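Local coordinates for protein nicotinate phosphoribosyltransferase (Saccharomyces cerevisiae, PDB 1VLP) that catalyses the ATP-dependent first step of NAD synthesis from nicotinic acid, joining nicotinate to a phosphoribosyl group to give nicotinate ribonucleotide, at residues Leu55-Glu60 with Lys157-Asp162; Pro40-Thr45 with Leu393-Asn398; Val242-Val247 with Leu281-Gly286; Asn63-Gln68 with Ser149-Ala154; Glu153-Phe158 with Glu384-Val389. All blocks are in the same frame, centred on the assembly; numbering follows the deposited sequence. Where two conformers were deposited one is given.

Overall arrangement
Contacts 1, 4 and 5 cluster on one side of the chain and share helix 144-159. Contact 4 is its buried apolar face against helix 59-71. Contact 1 lies at the surface, where the same two helices end and begin, and adds an asparagine bond. Contact 5 is buried and joins the helix to the residues leading into strand 388-395. Contact 2 is partly buried at the far end of that strand, about 28 Å away between centres, and is built mainly of backbone bonds to strand 43-50, with one from an asparagine side chain. Contact 3, also buried, lies across the chain's centre from this cluster. Its chemistry centres on a histidine that, by similarity, is autophosphorylated.

Contact 1: residues Leu55-Glu60 with Lys157-Asp162; sequences LTFNKE and KFVDID
The backbone oxygen of F158 takes a hydrogen bond from N58. The distance from N58 ND2 to F158 O is 3.1 Å, and the N-H points almost straight at it (163°). F158 O lies in the amide plane of N58. The donor, however, stands well above the carbonyl plane of F158. The amide of N58 also works within its own stretch of chain: OD1 caps A61 N at the start of helix 59-71. Its CG sits between the backbone N and the carbonyl carbon (chi1 56°), which turns the amide so that OD1 faces A61 N while ND2 faces F158 O. With an alanine here, F158 O is likely to lose this donor and A61 N its cap. Beside this bond the extended E60 side chain crosses F158 at about a right angle. Its CD comes within 3.3 Å of F158 CD1, with carboxylate and ring planes 43° apart. On the other flank the methyls of V159 spread over the backbone of 56-57. V159 CG1 touches T56 O at 3.2 Å, and V159 CG2 meets F57 CD2 more loosely at 4.4 Å. The F57 ring also packs edge-to-face on Y155. The chemistry is that of a surface junction: one asparagine ties the end of helix 144-159 to the start of helix 59-71, and V159, F158 and the E60 chain pack beside it.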
# COMPACT_ATOMS: atom_id res chain seq x y z
N LEU A 55 -0.28 7.29 21.39
CA LEU A 55 0.23 8.43 20.66
C LEU A 55 -0.96 9.31 20.27
O LEU A 55 -1.90 8.86 19.63
CB LEU A 55 0.97 7.99 19.41
CG LEU A 55 2.23 7.09 19.60
CD1 LEU A 55 3.05 6.98 18.33
CD2 LEU A 55 3.09 7.53 20.79
N THR A 56 -0.90 10.58 20.65
CA THR A 56 -2.03 11.48 20.58
C THR A 56 -1.70 12.78 19.85
O THR A 56 -0.54 13.09 19.64
CB THR A 56 -2.54 11.85 21.99
OG1 THR A 56 -1.62 12.71 22.70
CG2 THR A 56 -2.82 10.59 22.78
N PHE A 57 -2.75 13.52 19.53
CA PHE A 57 -2.62 14.76 18.78
C PHE A 57 -2.94 16.01 19.60
O PHE A 57 -3.62 15.96 20.62
CB PHE A 57 -3.54 14.68 17.55
CG PHE A 57 -3.02 13.74 16.49
CD1 PHE A 57 -3.24 12.37 16.58
CD2 PHE A 57 -2.21 14.23 15.46
CE1 PHE A 57 -2.69 11.50 15.62
CE2 PHE A 57 -1.69 13.40 14.54
CZ PHE A 57 -1.94 12.00 14.61
N ASN A 58 -2.47 17.12 19.07
CA ASN A 58 -2.76 18.43 19.66
C ASN A 58 -3.55 19.29 18.70
O ASN A 58 -3.75 18.92 17.52
CB ASN A 58 -1.48 19.12 20.15
CG ASN A 58 -0.41 19.29 19.11
OD1 ASN A 58 -0.65 19.41 17.91
ND2 ASN A 58 0.84 19.28 19.58
N LYS A 59 -3.98 20.46 19.19
CA LYS A 59 -4.80 21.34 18.38
C LYS A 59 -4.05 21.85 17.18
O LYS A 59 -4.62 21.97 16.09
CB LYS A 59 -5.34 22.52 19.22
CG LYS A 59 -6.52 22.12 20.09
N GLU A 60 -2.77 22.14 17.34
CA GLU A 60 -1.97 22.61 16.20
C GLU A 60 -1.98 21.61 15.04
O GLU A 60 -2.27 21.98 13.89
CB GLU A 60 -0.52 22.82 16.61
CG GLU A 60 0.24 23.76 15.65
CD GLU A 60 1.65 24.14 16.16
OE1 GLU A 60 2.10 23.63 17.22
OE2 GLU A 60 2.29 24.97 15.47
N LYS A 157 5.66 16.72 12.85
CA LYS A 157 5.85 18.17 12.74
C LYS A 157 5.44 18.92 14.00
O LYS A 157 6.10 19.89 14.40
CB LYS A 157 5.03 18.67 11.52
CG LYS A 157 5.41 19.99 10.95
CD LYS A 157 4.53 20.30 9.68
CE LYS A 157 4.96 21.60 9.00
NZ LYS A 157 6.33 21.50 8.41
N PHE A 158 4.29 18.53 14.57
CA PHE A 158 3.64 19.27 15.66
C PHE A 158 3.65 18.56 17.02
O PHE A 158 3.57 19.24 18.05
CB PHE A 158 2.20 19.61 15.27
CG PHE A 158 2.13 20.47 14.07
CD1 PHE A 158 2.64 21.79 14.11
CD2 PHE A 158 1.68 19.97 12.86
CE1 PHE A 158 2.65 22.59 12.97
CE2 PHE A 158 1.67 20.77 11.71
CZ PHE A 158 2.15 22.08 11.76
N VAL A 159 3.69 17.24 17.02
CA VAL A 159 3.54 16.49 18.27
C VAL A 159 4.89 15.97 18.81
O VAL A 159 5.24 16.30 19.97
CB VAL A 159 2.48 15.36 18.17
CG1 VAL A 159 2.26 14.66 19.52
CG2 VAL A 159 1.18 15.92 17.65
N ASP A 160 5.55 15.09 18.07
CA ASP A 160 6.84 14.56 18.40
C ASP A 160 7.88 15.20 17.53
O ASP A 160 8.00 14.82 16.37
CB ASP A 160 6.89 13.05 18.20
CG ASP A 160 8.20 12.44 18.69
OD1 ASP A 160 9.11 13.17 19.16
OD2 ASP A 160 8.34 11.22 18.60
N ILE A 161 8.63 16.16 18.08
CA ILE A 161 9.70 16.83 17.32
C ILE A 161 11.09 16.43 17.78
O ILE A 161 12.07 17.03 17.36
CB ILE A 161 9.57 18.37 17.44
CG1 ILE A 161 9.80 18.79 18.90
CG2 ILE A 161 8.20 18.83 16.98
N ASP A 162 11.17 15.38 18.60
CA ASP A 162 12.47 14.87 19.08
C ASP A 162 13.15 13.91 18.09
O ASP A 162 13.18 12.69 18.30
CB ASP A 162 12.25 14.19 20.41
CG ASP A 162 13.56 13.83 21.12
OD1 ASP A 162 14.67 14.21 20.64
OD2 ASP A 162 13.45 13.12 22.12

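Contact 2: residues Pro40-Thr45 with Leu393-Asn398; sequences PDVTVT and LEVNGN
N396 turns its CG anti to the carbonyl carbon (chi1 -75°), which carries OD1 back to the backbone of T43. The bond from T43 N to N396 OD1 is 3.0 Å long and nearly straight (174°). N396 N in turn gives to T43 O at 2.9 Å, so the two residues are clasped by side chain and backbone. The other end of the N396 amide, ND2, is bridged by a water to D41 OD2. Further along, T45 N bonds to E394 O. T45 O accepts from both L393 N and E394 N, at 2.9 and 3.3 Å: a classic beta bulge. V44 and V395 form a non-hydrogen-bonded antiparallel pair, their side chains side by side. V42 CG1 presses tightly on V395 CG1 at 3.5 Å. A type I' turn at 395-398 then leads on to strand 398-399. Strands 43-50 and 388-395 are neighbours in the five-stranded antiparallel sheet. W137 of helix 137-140 and I253 of helix 244-254 cover the valines.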
# COMPACT_ATOMS: atom_id res chain seq x y z
N PRO A 40 -18.45 1.59 -10.79
CA PRO A 40 -18.54 3.07 -10.70
C PRO A 40 -19.66 3.62 -9.78
O PRO A 40 -19.69 4.83 -9.46
CB PRO A 40 -18.85 3.47 -12.15
CG PRO A 40 -19.52 2.29 -12.73
CD PRO A 40 -18.81 1.11 -12.14
N ASP A 41 -20.58 2.76 -9.40
CA ASP A 41 -21.82 3.06 -8.65
C ASP A 41 -21.76 2.67 -7.15
O ASP A 41 -22.49 3.19 -6.30
CB ASP A 41 -22.93 2.22 -9.26
CG ASP A 41 -22.54 0.69 -9.39
OD1 ASP A 41 -21.45 0.40 -10.03
OD2 ASP A 41 -23.34 -0.20 -8.88
N VAL A 42 -20.95 1.67 -6.87
CA VAL A 42 -20.82 1.08 -5.54
C VAL A 42 -20.34 2.14 -4.58
O VAL A 42 -19.49 2.96 -4.92
CB VAL A 42 -19.81 -0.12 -5.60
CG1 VAL A 42 -19.36 -0.56 -4.24
CG2 VAL A 42 -20.39 -1.25 -6.42
N THR A 43 -20.89 2.12 -3.37
CA THR A 43 -20.54 3.07 -2.33
C THR A 43 -19.77 2.35 -1.24
O THR A 43 -19.94 1.14 -0.99
CB THR A 43 -21.77 3.83 -1.75
OG1 THR A 43 -22.62 2.95 -1.00
CG2 THR A 43 -22.55 4.48 -2.86
N VAL A 44 -18.83 3.08 -0.64
CA VAL A 44 -17.98 2.50 0.37
C VAL A 44 -17.72 3.48 1.50
O VAL A 44 -17.94 4.72 1.36
CB VAL A 44 -16.59 2.09 -0.23
CG1 VAL A 44 -16.73 1.01 -1.32
CG2 VAL A 44 -15.84 3.37 -0.76
N THR A 45 -17.25 2.92 2.62
CA THR A 45 -16.74 3.75 3.72
C THR A 45 -15.39 3.18 4.11
O THR A 45 -15.27 1.98 4.32
CB THR A 45 -17.69 3.74 4.93
OG1 THR A 45 -18.93 4.35 4.55
CG2 THR A 45 -17.08 4.49 6.09
N LEU A 393 -14.13 -0.42 5.39
CA LEU A 393 -15.03 -0.88 6.46
C LEU A 393 -16.37 -1.43 5.97
O LEU A 393 -16.93 -2.39 6.56
CB LEU A 393 -15.33 0.32 7.38
CG LEU A 393 -16.03 0.20 8.72
CD1 LEU A 393 -15.04 -0.01 9.86
CD2 LEU A 393 -16.76 1.47 8.97
N GLU A 394 -16.93 -0.79 4.95
CA GLU A 394 -18.26 -1.11 4.49
C GLU A 394 -18.37 -0.90 2.98
O GLU A 394 -17.76 0.03 2.47
CB GLU A 394 -19.22 -0.17 5.20
CG GLU A 394 -20.57 -0.63 5.42
CD GLU A 394 -21.35 0.33 6.31
OE1 GLU A 394 -21.78 1.39 5.81
OE2 GLU A 394 -21.54 -0.01 7.52
N VAL A 395 -19.18 -1.74 2.32
CA VAL A 395 -19.47 -1.66 0.88
C VAL A 395 -20.99 -1.87 0.64
O VAL A 395 -21.50 -2.92 1.01
CB VAL A 395 -18.67 -2.72 0.10
CG1 VAL A 395 -18.86 -2.53 -1.43
CG2 VAL A 395 -17.12 -2.64 0.42
N ASN A 396 -21.68 -0.87 0.06
CA ASN A 396 -23.12 -0.97 -0.13
C ASN A 396 -23.80 -1.45 1.18
O ASN A 396 -24.69 -2.28 1.19
CB ASN A 396 -23.43 -1.92 -1.27
CG ASN A 396 -23.14 -1.31 -2.63
OD1 ASN A 396 -22.74 -0.14 -2.72
ND2 ASN A 396 -23.41 -2.06 -3.68
N GLY A 397 -23.34 -0.91 2.31
CA GLY A 397 -23.93 -1.19 3.61
C GLY A 397 -23.50 -2.49 4.26
O GLY A 397 -23.81 -2.71 5.44
N ASN A 398 -22.76 -3.32 3.53
CA ASN A 398 -22.33 -4.63 4.02
C ASN A 398 -20.96 -4.51 4.63
O ASN A 398 -20.15 -3.70 4.20
CB ASN A 398 -22.24 -5.64 2.88
CG ASN A 398 -23.56 -5.91 2.23
OD1 ASN A 398 -24.58 -6.02 2.91
ND2 ASN A 398 -23.57 -6.05 0.93
O HOH W 1 -24.09 -0.62 -6.00

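Contact 3: residues Val242-Val247 with Leu281-Gly286; sequences VAHEWV and LTDTFG
H244 puts its imidazole beside the backbone N (chi1 -63°), with its edge toward D283 and T284. H244 ND1 and T284 OG1 share an almost straight hydrogen bond of 2.9 Å (171°). D283 OD1 lies in the same ring plane, 3.0 Å from H244 CE1, while its OD2 bonds to S309. L281 covers one ring face: its CD2 sits 3.5 Å from the centroid of the H244 ring, a CH-pi contact. H244 NE2 bonds to D308. By similarity H244 is the autophosphorylated histidine, unmodified here. Replacement by alanine is likely to strip T284 OG1 and D308 of their ring partner and open a gap beneath L281. V247 CG1, set between backbone N and carbonyl carbon (chi1 70°), presses tightly on T284 CG2 at 3.4 Å. V247 CG2 meets F285 CE2. The contact joins the first turn of helix 244-254 to the loop after strand 279-281, outermost in the parallel sheet. Helices 26-38 and 260-272 pack alongside, the former through probable nicotinate-binding Y27.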
# COMPACT_ATOMS: atom_id res chain seq x y z
N VAL A 242 -2.27 -5.71 -7.07
CA VAL A 242 -3.60 -5.57 -6.50
C VAL A 242 -3.50 -5.40 -4.95
O VAL A 242 -2.54 -5.87 -4.31
CB VAL A 242 -4.46 -6.77 -6.87
CG1 VAL A 242 -4.06 -8.01 -6.01
CG2 VAL A 242 -5.94 -6.41 -6.74
N ALA A 243 -4.49 -4.73 -4.34
CA ALA A 243 -4.51 -4.55 -2.88
C ALA A 243 -5.65 -5.40 -2.30
O ALA A 243 -6.52 -5.83 -3.04
CB ALA A 243 -4.75 -3.08 -2.51
N HIS A 244 -5.64 -5.62 -0.99
CA HIS A 244 -6.73 -6.39 -0.33
C HIS A 244 -8.09 -5.81 -0.60
O HIS A 244 -9.04 -6.58 -0.72
CB HIS A 244 -6.55 -6.51 1.18
CG HIS A 244 -5.32 -7.25 1.59
ND1 HIS A 244 -5.16 -8.61 1.41
CD2 HIS A 244 -4.16 -6.80 2.15
CE1 HIS A 244 -3.96 -8.96 1.86
NE2 HIS A 244 -3.34 -7.88 2.32
N GLU A 245 -8.16 -4.48 -0.73
CA GLU A 245 -9.47 -3.82 -0.82
C GLU A 245 -10.25 -4.25 -2.06
O GLU A 245 -11.47 -4.31 -2.05
CB GLU A 245 -9.32 -2.30 -0.67
CG GLU A 245 -8.73 -1.57 -1.74
CD GLU A 245 -8.82 -0.01 -1.51
OE1 GLU A 245 -9.97 0.49 -1.40
OE2 GLU A 245 -7.79 0.66 -1.56
N TRP A 246 -9.53 -4.71 -3.10
CA TRP A 246 -10.16 -5.26 -4.29
C TRP A 246 -10.99 -6.46 -4.00
O TRP A 246 -12.20 -6.42 -4.21
CB TRP A 246 -9.12 -5.53 -5.39
CG TRP A 246 -9.73 -5.99 -6.66
CD1 TRP A 246 -9.50 -7.19 -7.27
CD2 TRP A 246 -10.63 -5.26 -7.52
NE1 TRP A 246 -10.22 -7.26 -8.42
CE2 TRP A 246 -10.91 -6.11 -8.61
CE3 TRP A 246 -11.23 -3.99 -7.46
CZ2 TRP A 246 -11.78 -5.73 -9.65
CZ3 TRP A 246 -12.08 -3.62 -8.49
CH2 TRP A 246 -12.35 -4.47 -9.55
N VAL A 247 -10.41 -7.57 -3.53
CA VAL A 247 -11.29 -8.75 -3.30
C VAL A 247 -12.28 -8.53 -2.15
O VAL A 247 -13.35 -9.10 -2.18
CB VAL A 247 -10.56 -10.14 -3.16
CG1 VAL A 247 -9.79 -10.24 -1.91
CG2 VAL A 247 -11.60 -11.32 -3.29
N LEU A 281 -2.50 -11.41 -4.76
CA LEU A 281 -2.58 -11.32 -3.32
C LEU A 281 -3.50 -12.42 -2.76
O LEU A 281 -4.71 -12.38 -2.92
CB LEU A 281 -3.12 -9.94 -2.96
CG LEU A 281 -2.96 -9.43 -1.55
CD1 LEU A 281 -1.51 -9.53 -1.02
CD2 LEU A 281 -3.45 -7.99 -1.50
N THR A 282 -2.91 -13.42 -2.12
CA THR A 282 -3.61 -14.68 -1.84
C THR A 282 -4.28 -14.80 -0.48
O THR A 282 -5.09 -15.72 -0.28
CB THR A 282 -2.63 -15.87 -2.00
OG1 THR A 282 -1.67 -15.84 -0.96
CG2 THR A 282 -1.85 -15.79 -3.33
N ASP A 283 -3.89 -13.94 0.49
CA ASP A 283 -4.22 -14.16 1.91
C ASP A 283 -5.50 -13.47 2.43
O ASP A 283 -5.90 -13.69 3.58
CB ASP A 283 -3.06 -13.74 2.81
CG ASP A 283 -2.77 -12.24 2.76
OD1 ASP A 283 -2.64 -11.70 1.64
OD2 ASP A 283 -2.64 -11.60 3.83
N THR A 284 -6.16 -12.71 1.57
CA THR A 284 -7.29 -11.87 2.02
C THR A 284 -8.35 -12.70 2.79
O THR A 284 -8.82 -12.29 3.89
CB THR A 284 -7.92 -11.16 0.85
OG1 THR A 284 -6.88 -10.51 0.10
CG2 THR A 284 -8.97 -10.10 1.36
N PHE A 285 -8.75 -13.82 2.20
CA PHE A 285 -9.68 -14.78 2.82
C PHE A 285 -8.96 -16.10 3.10
O PHE A 285 -9.58 -17.14 3.10
CB PHE A 285 -10.93 -15.00 1.97
CG PHE A 285 -11.69 -13.74 1.75
CD1 PHE A 285 -11.88 -12.85 2.81
CD2 PHE A 285 -12.15 -13.40 0.49
CE1 PHE A 285 -12.51 -11.62 2.60
CE2 PHE A 285 -12.81 -12.20 0.29
CZ PHE A 285 -12.97 -11.31 1.34
N GLY A 286 -7.66 -16.00 3.30
CA GLY A 286 -6.78 -17.12 3.59
C GLY A 286 -6.25 -17.71 2.30
O GLY A 286 -6.96 -17.86 1.33

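Contact 4: residues Asn63-Gln68 with Ser149-Ala154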
# COMPACT_ATOMS: atom_id res chain seq x y z
N ASN A 63 -5.49 21.40 13.35
CA ASN A 63 -5.82 22.54 12.49
C ASN A 63 -5.04 22.45 11.17
O ASN A 63 -5.59 22.79 10.12
CB ASN A 63 -5.55 23.86 13.22
CG ASN A 63 -6.52 24.09 14.38
OD1 ASN A 63 -7.64 23.61 14.36
ND2 ASN A 63 -6.06 24.84 15.41
N TRP A 64 -3.77 22.06 11.22
CA TRP A 64 -2.96 21.91 10.02
C TRP A 64 -3.55 20.81 9.13
O TRP A 64 -3.65 20.95 7.93
CB TRP A 64 -1.50 21.61 10.41
CG TRP A 64 -0.54 21.52 9.30
CD1 TRP A 64 0.19 22.55 8.79
CD2 TRP A 64 -0.10 20.34 8.62
NE1 TRP A 64 1.05 22.08 7.80
CE2 TRP A 64 0.87 20.73 7.68
CE3 TRP A 64 -0.44 18.99 8.72
CZ2 TRP A 64 1.53 19.82 6.89
CZ3 TRP A 64 0.23 18.08 7.92
CH2 TRP A 64 1.19 18.50 7.02
N LEU A 65 -3.94 19.70 9.76
CA LEU A 65 -4.57 18.61 9.01
C LEU A 65 -5.83 19.06 8.31
O LEU A 65 -6.07 18.70 7.17
CB LEU A 65 -4.85 17.41 9.93
CG LEU A 65 -3.58 16.55 10.20
CD1 LEU A 65 -3.92 15.56 11.36
CD2 LEU A 65 -3.10 15.84 9.01
N LYS A 66 -6.67 19.81 9.00
CA LYS A 66 -7.91 20.28 8.40
C LYS A 66 -7.59 21.07 7.11
O LYS A 66 -8.21 20.86 6.05
CB LYS A 66 -8.67 21.16 9.42
CG LYS A 66 -9.90 21.75 8.92
CD LYS A 66 -10.74 22.36 10.06
CE LYS A 66 -11.86 23.24 9.47
NZ LYS A 66 -12.70 22.50 8.51
N GLU A 67 -6.60 21.95 7.20
CA GLU A 67 -6.14 22.71 6.04
C GLU A 67 -5.61 21.83 4.91
O GLU A 67 -6.03 21.96 3.75
CB GLU A 67 -5.14 23.78 6.49
CG GLU A 67 -4.72 24.72 5.40
CD GLU A 67 -4.06 25.94 6.00
OE1 GLU A 67 -2.90 25.83 6.44
OE2 GLU A 67 -4.70 27.02 6.07
N GLN A 68 -4.70 20.93 5.23
CA GLN A 68 -4.07 20.03 4.28
C GLN A 68 -5.08 19.11 3.57
O GLN A 68 -5.00 18.88 2.37
CB GLN A 68 -2.93 19.25 4.96
CG GLN A 68 -1.75 20.11 5.37
CD GLN A 68 -0.93 20.64 4.23
OE1 GLN A 68 -0.75 19.97 3.23
NE2 GLN A 68 -0.40 21.83 4.39
N SER A 149 -0.18 9.71 4.83
CA SER A 149 1.09 10.49 4.65
C SER A 149 0.99 11.83 5.36
O SER A 149 1.92 12.27 6.07
CB SER A 149 1.43 10.72 3.18
OG SER A 149 1.65 9.48 2.48
N LEU A 150 -0.19 12.46 5.27
CA LEU A 150 -0.39 13.73 5.96
C LEU A 150 -0.46 13.63 7.49
O LEU A 150 0.10 14.49 8.22
CB LEU A 150 -1.65 14.42 5.44
CG LEU A 150 -1.48 15.17 4.10
CD1 LEU A 150 -2.90 15.53 3.55
CD2 LEU A 150 -0.54 16.37 4.16
N ILE A 151 -1.18 12.62 7.98
CA ILE A 151 -1.37 12.41 9.42
C ILE A 151 -0.00 12.12 10.05
O ILE A 151 0.36 12.73 11.10
CB ILE A 151 -2.39 11.29 9.69
CG1 ILE A 151 -3.79 11.71 9.21
CG2 ILE A 151 -2.48 10.96 11.15
CD1 ILE A 151 -4.71 10.57 9.03
N SER A 152 0.78 11.24 9.44
CA SER A 152 2.15 10.96 9.93
C SER A 152 2.98 12.25 9.94
O SER A 152 3.61 12.58 10.95
CB SER A 152 2.82 9.91 9.05
OG SER A 152 4.03 9.46 9.54
N GLU A 153 2.98 12.96 8.81
CA GLU A 153 3.74 14.22 8.75
C GLU A 153 3.33 15.23 9.84
O GLU A 153 4.18 15.79 10.49
CB GLU A 153 3.69 14.80 7.34
CG GLU A 153 4.46 16.10 7.24
CD GLU A 153 5.14 16.35 5.90
OE1 GLU A 153 5.13 15.50 4.99
OE2 GLU A 153 5.71 17.45 5.78
N ALA A 154 2.03 15.40 10.06
CA ALA A 154 1.45 16.25 11.12
C ALA A 154 2.00 15.87 12.51
O ALA A 154 2.45 16.72 13.26
CB ALA A 154 -0.06 16.17 11.11
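Apolar packing makes most of this contact, with L65 and W64 meeting A154 and L150. L65 CG lies 3.7 Å from A154 CB. L65 CD2 meets L150 CB at 4.1 Å and also touches I151 CG1. L150 sends its CD2 across to Q68, crossing that side chain at about a right angle. The aromatic contacts come from W64, whose CG is anti to the backbone N (chi1 -176°), which carries the six-membered ring toward the partner helix. There W64 CE3 lies 3.7 Å from A154 CB, so the methyl packs against both a leucine and an indole. W64 CH2 touches L150 CD2 at 4.0 Å and lies 4.1 Å from E153 CG. One ring face is covered from its own helix by Q68 CG, over the ring centre. Polar atoms enter only by close approach. L150 O lies at the indole edge, in the ring plane, 3.6 Å from W64 CZ3. Q68 OE1 rests 3.7 Å from L150 CD2, but its hydrogen bond is to V17 N, and Q68 NE2 bonds to E15 O. E153 OE1 is bonded to L197 N. The two helix segments run roughly antiparallel, at 151°, with axes 10.1 Å apart. L65 and I151 also rest on L129 of strand 126-134: an antiparallel helix pair packed on a beta sheet, in the alpha/beta N-terminal domain of this type II phosphoribosyltransferase.

Contact 5: residues Glu153-Phe158 with Glu384-Val389; sequences EAYFKF and EPLNIV
F156 and Y155 lean on residues 384-386. Here the end of helix 144-159, with a wider pi-type turn at 155-158, packs on the loop that leads into strand 388-395 of the antiparallel sheet of this alpha/beta fold. From CB of F156, a chi1 of -68° sets CG beside the backbone N and swings the ring back alongside Y155. Y155 CD2 stands 3.7 Å above the F156 ring plane, over its centre. Further out the ring edge reaches the other segment. F156 CE1 lies 3.8 Å from E384 O, and F156 CE2 lies 4.1 Å from L386 N. The tip, F156 CZ, comes closest, 3.3 Å from E384 O. That oxygen lies in the plane of the ring, so the C-H edge, which carries a slight positive charge, probably favours it. The same CZ is 3.9 Å from P385 CA. Outside the contact, R195 makes a cation-pi contact with this ring and W163 meets it edge-to-face. The side chain of P385 lies about 4 Å from that of T367, inferred to bind phosphoribosyl diphosphate, so the helix end backs a loop close to the substrate site. Y155 makes the second half of the contact. Its ring carries L386 CD1 over one face, offset toward the rim. L386 CD2 lies at the root of the side chain, 3.8 Å from Y155 CB.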
# COMPACT_ATOMS: atom_id res chain seq x y z
N GLU A 153 2.98 12.96 8.81
CA GLU A 153 3.74 14.22 8.75
C GLU A 153 3.33 15.23 9.84
O GLU A 153 4.18 15.79 10.49
CB GLU A 153 3.69 14.80 7.34
CG GLU A 153 4.46 16.10 7.24
CD GLU A 153 5.14 16.35 5.90
OE1 GLU A 153 5.13 15.50 4.99
OE2 GLU A 153 5.71 17.45 5.78
N ALA A 154 2.03 15.40 10.06
CA ALA A 154 1.45 16.25 11.12
C ALA A 154 2.00 15.87 12.51
O ALA A 154 2.45 16.72 13.26
CB ALA A 154 -0.06 16.17 11.11
N TYR A 155 1.96 14.57 12.79
CA TYR A 155 2.35 14.05 14.10
C TYR A 155 3.83 14.43 14.36
O TYR A 155 4.16 14.95 15.44
CB TYR A 155 2.12 12.51 14.20
CG TYR A 155 2.44 11.99 15.56
CD1 TYR A 155 1.48 12.10 16.62
CD2 TYR A 155 3.69 11.48 15.86
CE1 TYR A 155 1.77 11.69 17.91
CE2 TYR A 155 4.01 11.09 17.17
CZ TYR A 155 3.03 11.20 18.19
OH TYR A 155 3.35 10.80 19.50
N PHE A 156 4.71 14.21 13.37
CA PHE A 156 6.14 14.48 13.55
C PHE A 156 6.56 15.92 13.37
O PHE A 156 7.66 16.26 13.70
CB PHE A 156 6.98 13.51 12.73
CG PHE A 156 6.87 12.12 13.27
CD1 PHE A 156 7.49 11.80 14.49
CD2 PHE A 156 6.08 11.16 12.66
CE1 PHE A 156 7.37 10.52 15.06
CE2 PHE A 156 5.97 9.89 13.20
CZ PHE A 156 6.61 9.58 14.39
N LYS A 157 5.66 16.72 12.85
CA LYS A 157 5.85 18.17 12.74
C LYS A 157 5.44 18.92 14.00
O LYS A 157 6.10 19.89 14.40
CB LYS A 157 5.03 18.67 11.52
CG LYS A 157 5.41 19.99 10.95
CD LYS A 157 4.53 20.30 9.68
CE LYS A 157 4.96 21.60 9.00
NZ LYS A 157 6.33 21.50 8.41
N PHE A 158 4.29 18.53 14.57
CA PHE A 158 3.64 19.27 15.66
C PHE A 158 3.65 18.56 17.02
O PHE A 158 3.57 19.24 18.05
CB PHE A 158 2.20 19.61 15.27
CG PHE A 158 2.13 20.47 14.07
CD1 PHE A 158 2.64 21.79 14.11
CD2 PHE A 158 1.68 19.97 12.86
CE1 PHE A 158 2.65 22.59 12.97
CE2 PHE A 158 1.67 20.77 11.71
CZ PHE A 158 2.15 22.08 11.76
N GLU A 384 9.55 6.17 17.74
CA GLU A 384 8.55 5.27 17.25
C GLU A 384 7.67 5.90 16.17
O GLU A 384 7.19 6.99 16.37
CB GLU A 384 7.69 4.83 18.41
CG GLU A 384 8.49 4.06 19.44
CD GLU A 384 8.64 2.59 19.11
OE1 GLU A 384 8.65 2.23 17.91
OE2 GLU A 384 8.76 1.80 20.07
N PRO A 385 7.44 5.20 15.04
CA PRO A 385 6.40 5.65 14.07
C PRO A 385 4.98 5.57 14.60
O PRO A 385 4.68 4.84 15.56
CB PRO A 385 6.51 4.64 12.92
CG PRO A 385 7.83 4.07 13.03
CD PRO A 385 8.08 3.99 14.53
N LEU A 386 4.11 6.35 13.98
CA LEU A 386 2.69 6.27 14.24
C LEU A 386 2.15 5.09 13.45
O LEU A 386 2.33 5.06 12.23
CB LEU A 386 2.06 7.59 13.76
CG LEU A 386 0.65 7.93 14.12
CD1 LEU A 386 0.50 8.02 15.64
CD2 LEU A 386 0.28 9.25 13.43
N ASN A 387 1.51 4.14 14.14
CA ASN A 387 0.94 2.92 13.53
C ASN A 387 -0.54 3.18 13.21
O ASN A 387 -1.44 2.78 13.99
CB ASN A 387 1.06 1.75 14.50
CG ASN A 387 0.55 0.39 13.92
OD1 ASN A 387 0.05 0.29 12.79
ND2 ASN A 387 0.67 -0.66 14.74
N ILE A 388 -0.75 3.84 12.08
CA ILE A 388 -2.10 4.20 11.62
C ILE A 388 -2.44 3.49 10.30
O ILE A 388 -1.58 3.22 9.45
CB ILE A 388 -2.27 5.72 11.46
CG1 ILE A 388 -1.10 6.31 10.63
CG2 ILE A 388 -2.36 6.36 12.87
CD1 ILE A 388 -1.22 7.74 10.21
N VAL A 389 -3.74 3.26 10.14
CA VAL A 389 -4.28 2.67 8.90
C VAL A 389 -5.58 3.34 8.54
O VAL A 389 -6.18 3.98 9.39
CB VAL A 389 -4.53 1.18 9.04
CG1 VAL A 389 -3.23 0.46 9.37
CG2 VAL A 389 -5.58 0.87 10.06